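Local structure of glutamine cyclotransferase (Zymomonas mobilis, 3NOL) at residues E46-E57 / F88-I99. The protein probably catalyses the cyclisation of N-terminal glutamine to pyroglutamate with release of ammonia, as a calcium-containing beta-propeller glutaminyl cyclase. Residues are numbered along the deposited sequence; the frame is centred on the assembly and turned at random.
Sequences EGFFYRNGYFYE and FGEGISDWKDKI. With CA (calcium ion), chain B.
With CG of F49 set between its backbone N and carbonyl carbon (chi1 66°), the ring drops onto I92, S93 and D94, while I92, turned the same way about its first torsion, sends CD1 up to meet it. F49 CE1 and I92 CD1 come within 3.6 Å. The backbone N of D94 lies over one face of the F49 ring, CB of Y56 over the opposite face, and I92 O comes to the ring edge, 3.4 Å from F49 CD1. CD1 of I99 touches both rings, at the edge of F49 by CZ and 3.6 Å from Y56 CD1.

Farther along, the extended R51 chain runs across D94, its CD 3.4 Å from D94 CB. NE and D94 OD2 stay 4.0 Å apart, and a water joins them, accepting from NE in the guanidinium plane and donating to D94 OD2 and K96 O; D94 OD2 is also bonded to H134. At the other end, E46 and E90 lie side by side, their OE1 atoms 3.0 Å apart. A water donates to OE2 of both, and K244 forms a salt bridge with E46.

G47 and G91 come within 4.0 Å, CA to CA, without a clear direct hydrogen bond between the backbones; the lack of a side chain at G47 leaves room for E90 O and I92 N. F48, facing away from the 88-99 segment, gives its carbonyl O to calcium, and a calcium-bound water reaches toward I92 O. Strands 44-51 and 89-95, the first strands of two successive four-stranded antiparallel blades, thus pack nearly parallel near the propeller axis, with strand 227-233 bordering 44-51 through N228 and A231.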
loop_
_atom_site.group_PDB
_atom_site.type_symbol
_atom_site.label_atom_id
_atom_site.label_comp_id
_atom_site.label_asym_id
_atom_site.label_seq_id
_atom_site.Cartn_x
_atom_site.Cartn_y
_atom_site.Cartn_z
ATOM N N GLU A 46 0.364 -6.751 2.399
ATOM C CA GLU A 46 1.612 -6.258 1.769
ATOM C C GLU A 46 1.398 -5.298 0.567
ATOM O O GLU A 46 2.353 -4.702 0.032
ATOM C CB GLU A 46 2.484 -7.423 1.303
ATOM C CG GLU A 46 2.866 -8.453 2.382
ATOM C CD GLU A 46 3.785 -7.883 3.464
ATOM O OE1 GLU A 46 4.160 -6.693 3.396
ATOM O OE2 GLU A 46 4.164 -8.644 4.391
ATOM N N GLY A 47 0.146 -5.187 0.143
ATOM C CA GLY A 47 -0.235 -4.338 -0.987
ATOM C C GLY A 47 -1.734 -4.150 -0.886
ATOM O O GLY A 47 -2.455 -5.068 -0.467
ATOM N N PHE A 48 -2.201 -2.946 -1.189
ATOM C CA PHE A 48 -3.605 -2.614 -0.917
ATOM C C PHE A 48 -4.008 -1.413 -1.742
ATOM O O PHE A 48 -3.376 -0.372 -1.682
ATOM C CB PHE A 48 -3.756 -2.313 0.601
ATOM C CG PHE A 48 -5.151 -2.040 1.059
ATOM C CD1 PHE A 48 -6.168 -2.996 0.879
ATOM C CD2 PHE A 48 -5.437 -0.892 1.798
ATOM C CE1 PHE A 48 -7.481 -2.761 1.363
ATOM C CE2 PHE A 48 -6.743 -0.655 2.287
ATOM C CZ PHE A 48 -7.760 -1.581 2.066
ATOM N N PHE A 49 -5.048 -1.565 -2.551
ATOM C CA PHE A 49 -5.574 -0.404 -3.267
ATOM C C PHE A 49 -7.075 -0.559 -3.492
ATOM O O PHE A 49 -7.622 -1.650 -3.318
ATOM C CB PHE A 49 -4.783 -0.131 -4.577
ATOM C CG PHE A 49 -4.931 -1.203 -5.628
ATOM C CD1 PHE A 49 -3.949 -2.182 -5.784
ATOM C CD2 PHE A 49 -6.036 -1.229 -6.469
ATOM C CE1 PHE A 49 -4.058 -3.152 -6.755
ATOM C CE2 PHE A 49 -6.160 -2.220 -7.462
ATOM C CZ PHE A 49 -5.166 -3.192 -7.600
ATOM N N TYR A 50 -7.709 0.545 -3.875
ATOM C CA TYR A 50 -9.119 0.563 -4.192
ATOM C C TYR A 50 -9.262 0.738 -5.698
ATOM O O TYR A 50 -8.580 1.557 -6.326
ATOM C CB TYR A 50 -9.753 1.743 -3.474
ATOM C CG TYR A 50 -11.184 2.035 -3.907
ATOM C CD1 TYR A 50 -11.454 2.786 -5.056
ATOM C CD2 TYR A 50 -12.245 1.587 -3.129
ATOM C CE1 TYR A 50 -12.783 3.073 -5.428
ATOM C CE2 TYR A 50 -13.560 1.873 -3.471
ATOM C CZ TYR A 50 -13.818 2.611 -4.616
ATOM O OH TYR A 50 -15.129 2.867 -4.934
ATOM N N ARG A 51 -10.135 -0.051 -6.301
ATOM C CA ARG A 51 -10.415 0.114 -7.729
ATOM C C ARG A 51 -11.789 -0.427 -8.018
ATOM O O ARG A 51 -12.175 -1.483 -7.469
ATOM C CB ARG A 51 -9.369 -0.591 -8.601
ATOM C CG ARG A 51 -9.559 -0.321 -10.117
ATOM C CD ARG A 51 -8.388 -0.718 -10.939
ATOM N NE ARG A 51 -8.510 -0.466 -12.394
ATOM C CZ ARG A 51 -9.281 -1.163 -13.236
ATOM N NH1 ARG A 51 -9.274 -0.892 -14.533
ATOM N NH2 ARG A 51 -10.073 -2.130 -12.791
ATOM N N ASN A 52 -12.525 0.302 -8.865
ATOM C CA ASN A 52 -13.853 -0.109 -9.329
ATOM C C ASN A 52 -14.783 -0.585 -8.200
ATOM O O ASN A 52 -15.486 -1.602 -8.323
ATOM C CB ASN A 52 -13.757 -1.127 -10.482
ATOM C CG ASN A 52 -12.945 -2.373 -10.124
ATOM O OD1 ASN A 52 -13.450 -3.318 -9.526
ATOM N ND2 ASN A 52 -11.678 -2.369 -10.501
ATOM N N GLY A 53 -14.764 0.165 -7.097
ATOM C CA GLY A 53 -15.653 -0.095 -5.971
ATOM C C GLY A 53 -15.207 -1.166 -4.994
ATOM O O GLY A 53 -15.871 -1.376 -3.969
ATOM N N TYR A 54 -14.077 -1.816 -5.282
ATOM C CA TYR A 54 -13.567 -2.902 -4.444
ATOM C C TYR A 54 -12.156 -2.654 -3.918
ATOM O O TYR A 54 -11.437 -1.808 -4.448
ATOM C CB TYR A 54 -13.636 -4.239 -5.208
ATOM C CG TYR A 54 -15.055 -4.719 -5.318
ATOM C CD1 TYR A 54 -15.553 -5.698 -4.445
ATOM C CD2 TYR A 54 -15.932 -4.148 -6.258
ATOM C CE1 TYR A 54 -16.879 -6.116 -4.530
ATOM C CE2 TYR A 54 -17.265 -4.561 -6.341
ATOM C CZ TYR A 54 -17.725 -5.536 -5.473
ATOM O OH TYR A 54 -19.034 -5.966 -5.534
ATOM N N PHE A 55 -11.775 -3.392 -2.872
ATOM C CA PHE A 55 -10.369 -3.446 -2.467
ATOM C C PHE A 55 -9.656 -4.537 -3.259
ATOM O O PHE A 55 -10.241 -5.614 -3.524
ATOM C CB PHE A 55 -10.231 -3.814 -0.981
ATOM C CG PHE A 55 -10.723 -2.753 -0.031
ATOM C CD1 PHE A 55 -10.596 -1.393 -0.336
ATOM C CD2 PHE A 55 -11.236 -3.116 1.211
ATOM C CE1 PHE A 55 -11.054 -0.419 0.557
ATOM C CE2 PHE A 55 -11.680 -2.143 2.131
ATOM C CZ PHE A 55 -11.592 -0.805 1.803
ATOM N N TYR A 56 -8.396 -4.289 -3.584
ATOM C CA TYR A 56 -7.499 -5.357 -4.056
ATOM C C TYR A 56 -6.356 -5.435 -3.057
ATOM O O TYR A 56 -5.782 -4.409 -2.686
ATOM C CB TYR A 56 -6.987 -5.055 -5.462
ATOM C CG TYR A 56 -8.048 -5.315 -6.510
ATOM C CD1 TYR A 56 -8.084 -6.537 -7.191
ATOM C CD2 TYR A 56 -9.022 -4.351 -6.807
ATOM C CE1 TYR A 56 -9.068 -6.801 -8.162
ATOM C CE2 TYR A 56 -10.014 -4.599 -7.783
ATOM C CZ TYR A 56 -10.017 -5.824 -8.453
ATOM O OH TYR A 56 -11.002 -6.069 -9.400
ATOM N N GLU A 57 -6.079 -6.642 -2.596
ATOM C CA GLU A 57 -5.102 -6.844 -1.543
ATOM C C GLU A 57 -4.133 -7.966 -1.890
ATOM O O GLU A 57 -4.542 -9.025 -2.381
ATOM C CB GLU A 57 -5.820 -7.167 -0.233
ATOM C CG GLU A 57 -4.952 -7.014 1.032
ATOM C CD GLU A 57 -5.731 -7.272 2.341
ATOM O OE1 GLU A 57 -6.978 -7.395 2.296
ATOM O OE2 GLU A 57 -5.068 -7.326 3.402
ATOM N N PHE A 88 6.902 -14.756 -3.225
ATOM C CA PHE A 88 6.114 -14.175 -2.166
ATOM C C PHE A 88 5.776 -12.743 -2.537
ATOM O O PHE A 88 6.681 -11.925 -2.701
ATOM C CB PHE A 88 6.850 -14.222 -0.833
ATOM C CG PHE A 88 5.938 -14.000 0.339
ATOM C CD1 PHE A 88 5.602 -12.699 0.730
ATOM C CD2 PHE A 88 5.370 -15.077 1.011
ATOM C CE1 PHE A 88 4.723 -12.483 1.779
ATOM C CE2 PHE A 88 4.474 -14.859 2.073
ATOM C CZ PHE A 88 4.157 -13.568 2.448
ATOM N N GLY A 89 4.492 -12.449 -2.665
ATOM C CA GLY A 89 4.051 -11.160 -3.188
ATOM C C GLY A 89 4.207 -10.022 -2.188
ATOM O O GLY A 89 4.068 -10.225 -0.971
ATOM N N GLU A 90 4.492 -8.828 -2.715
ATOM C CA GLU A 90 4.496 -7.594 -1.918
ATOM C C GLU A 90 3.519 -6.582 -2.522
ATOM O O GLU A 90 2.362 -6.935 -2.747
ATOM C CB GLU A 90 5.906 -7.049 -1.729
ATOM C CG GLU A 90 6.825 -8.047 -1.021
ATOM C CD GLU A 90 6.433 -8.300 0.435
ATOM O OE1 GLU A 90 5.749 -7.440 1.021
ATOM O OE2 GLU A 90 6.826 -9.370 0.976
ATOM N N GLY A 91 3.955 -5.350 -2.767
ATOM C CA GLY A 91 3.031 -4.311 -3.259
ATOM C C GLY A 91 2.317 -4.643 -4.547
ATOM O O GLY A 91 2.846 -5.373 -5.389
ATOM N N ILE A 92 1.085 -4.151 -4.669
ATOM C CA ILE A 92 0.363 -4.257 -5.932
ATOM C C ILE A 92 -0.256 -2.902 -6.264
ATOM O O ILE A 92 -0.573 -2.103 -5.371
ATOM C CB ILE A 92 -0.735 -5.375 -5.928
ATOM C CG1 ILE A 92 -1.757 -5.165 -4.779
ATOM C CG2 ILE A 92 -0.090 -6.753 -5.874
ATOM C CD1 ILE A 92 -3.004 -6.046 -4.874
ATOM N N SER A 93 -0.449 -2.669 -7.556
ATOM C CA SER A 93 -1.119 -1.460 -8.028
ATOM C C SER A 93 -1.794 -1.787 -9.341
ATOM O O SER A 93 -1.284 -2.612 -10.130
ATOM C CB SER A 93 -0.117 -0.320 -8.240
ATOM O OG SER A 93 -0.771 0.843 -8.767
ATOM N N ASP A 94 -2.942 -1.157 -9.565
ATOM C CA ASP A 94 -3.548 -1.171 -10.903
ATOM C C ASP A 94 -2.665 -0.375 -11.876
ATOM O O ASP A 94 -1.897 0.530 -11.487
ATOM C CB ASP A 94 -4.956 -0.567 -10.901
ATOM C CG ASP A 94 -4.965 0.867 -10.395
ATOM O OD1 ASP A 94 -4.471 1.072 -9.277
ATOM O OD2 ASP A 94 -5.433 1.800 -11.117
ATOM N N TRP A 95 -2.788 -0.734 -13.149
ATOM C CA TRP A 95 -2.306 0.112 -14.230
ATOM C C TRP A 95 -3.204 -0.186 -15.425
ATOM O O TRP A 95 -3.252 -1.322 -15.902
ATOM C CB TRP A 95 -0.820 -0.118 -14.590
ATOM C CG TRP A 95 -0.456 0.824 -15.674
ATOM C CD1 TRP A 95 -0.403 0.568 -17.020
ATOM C CD2 TRP A 95 -0.221 2.217 -15.517
ATOM N NE1 TRP A 95 -0.092 1.724 -17.714
ATOM C CE2 TRP A 95 0.011 2.756 -16.810
ATOM C CE3 TRP A 95 -0.153 3.068 -14.398
ATOM C CZ2 TRP A 95 0.296 4.115 -17.019
ATOM C CZ3 TRP A 95 0.107 4.433 -14.600
ATOM C CH2 TRP A 95 0.353 4.937 -15.910
ATOM N N LYS A 96 -3.954 0.825 -15.866
ATOM C CA LYS A 96 -4.956 0.608 -16.910
ATOM C C LYS A 96 -5.815 -0.605 -16.515
ATOM O O LYS A 96 -6.377 -0.620 -15.414
ATOM C CB LYS A 96 -4.291 0.463 -18.298
ATOM C CG LYS A 96 -3.570 1.772 -18.740
ATOM C CD LYS A 96 -2.825 1.614 -20.053
ATOM C CE LYS A 96 -2.222 2.949 -20.479
ATOM N NZ LYS A 96 -1.459 2.827 -21.765
ATOM N N ASP A 97 -5.895 -1.620 -17.370
ATOM C CA ASP A 97 -6.736 -2.792 -17.066
ATOM C C ASP A 97 -5.885 -3.968 -16.567
ATOM O O ASP A 97 -6.245 -5.144 -16.709
ATOM C CB ASP A 97 -7.619 -3.172 -18.273
ATOM C CG ASP A 97 -6.817 -3.416 -19.542
ATOM O OD1 ASP A 97 -5.613 -3.096 -19.557
ATOM O OD2 ASP A 97 -7.408 -3.920 -20.541
ATOM N N LYS A 98 -4.752 -3.625 -15.953
ATOM C CA LYS A 98 -3.821 -4.602 -15.394
ATOM C C LYS A 98 -3.627 -4.391 -13.895
ATOM O O LYS A 98 -3.930 -3.317 -13.363
ATOM C CB LYS A 98 -2.455 -4.480 -16.084
ATOM C CG LYS A 98 -2.515 -4.459 -17.600
ATOM C CD LYS A 98 -2.767 -5.849 -18.142
ATOM C CE LYS A 98 -2.546 -5.920 -19.655
ATOM N NZ LYS A 98 -3.816 -6.012 -20.404
ATOM N N ILE A 99 -3.100 -5.416 -13.237
ATOM C CA ILE A 99 -2.539 -5.253 -11.894
ATOM C C ILE A 99 -1.070 -5.632 -12.017
ATOM O O ILE A 99 -0.718 -6.610 -12.719
ATOM C CB ILE A 99 -3.261 -6.124 -10.846
ATOM C CG1 ILE A 99 -4.738 -5.691 -10.744
ATOM C CG2 ILE A 99 -2.521 -6.065 -9.461
ATOM C CD1 ILE A 99 -5.543 -6.500 -9.746
HETATM CA CA CA B . -1.825 1.333 -1.652
HETATM O O HOH W 1 6.626 -9.506 3.648
HETATM O O HOH W 2 -6.685 1.493 -13.539
HETATM O O HOH W 3 -1.305 0.676 -3.895
#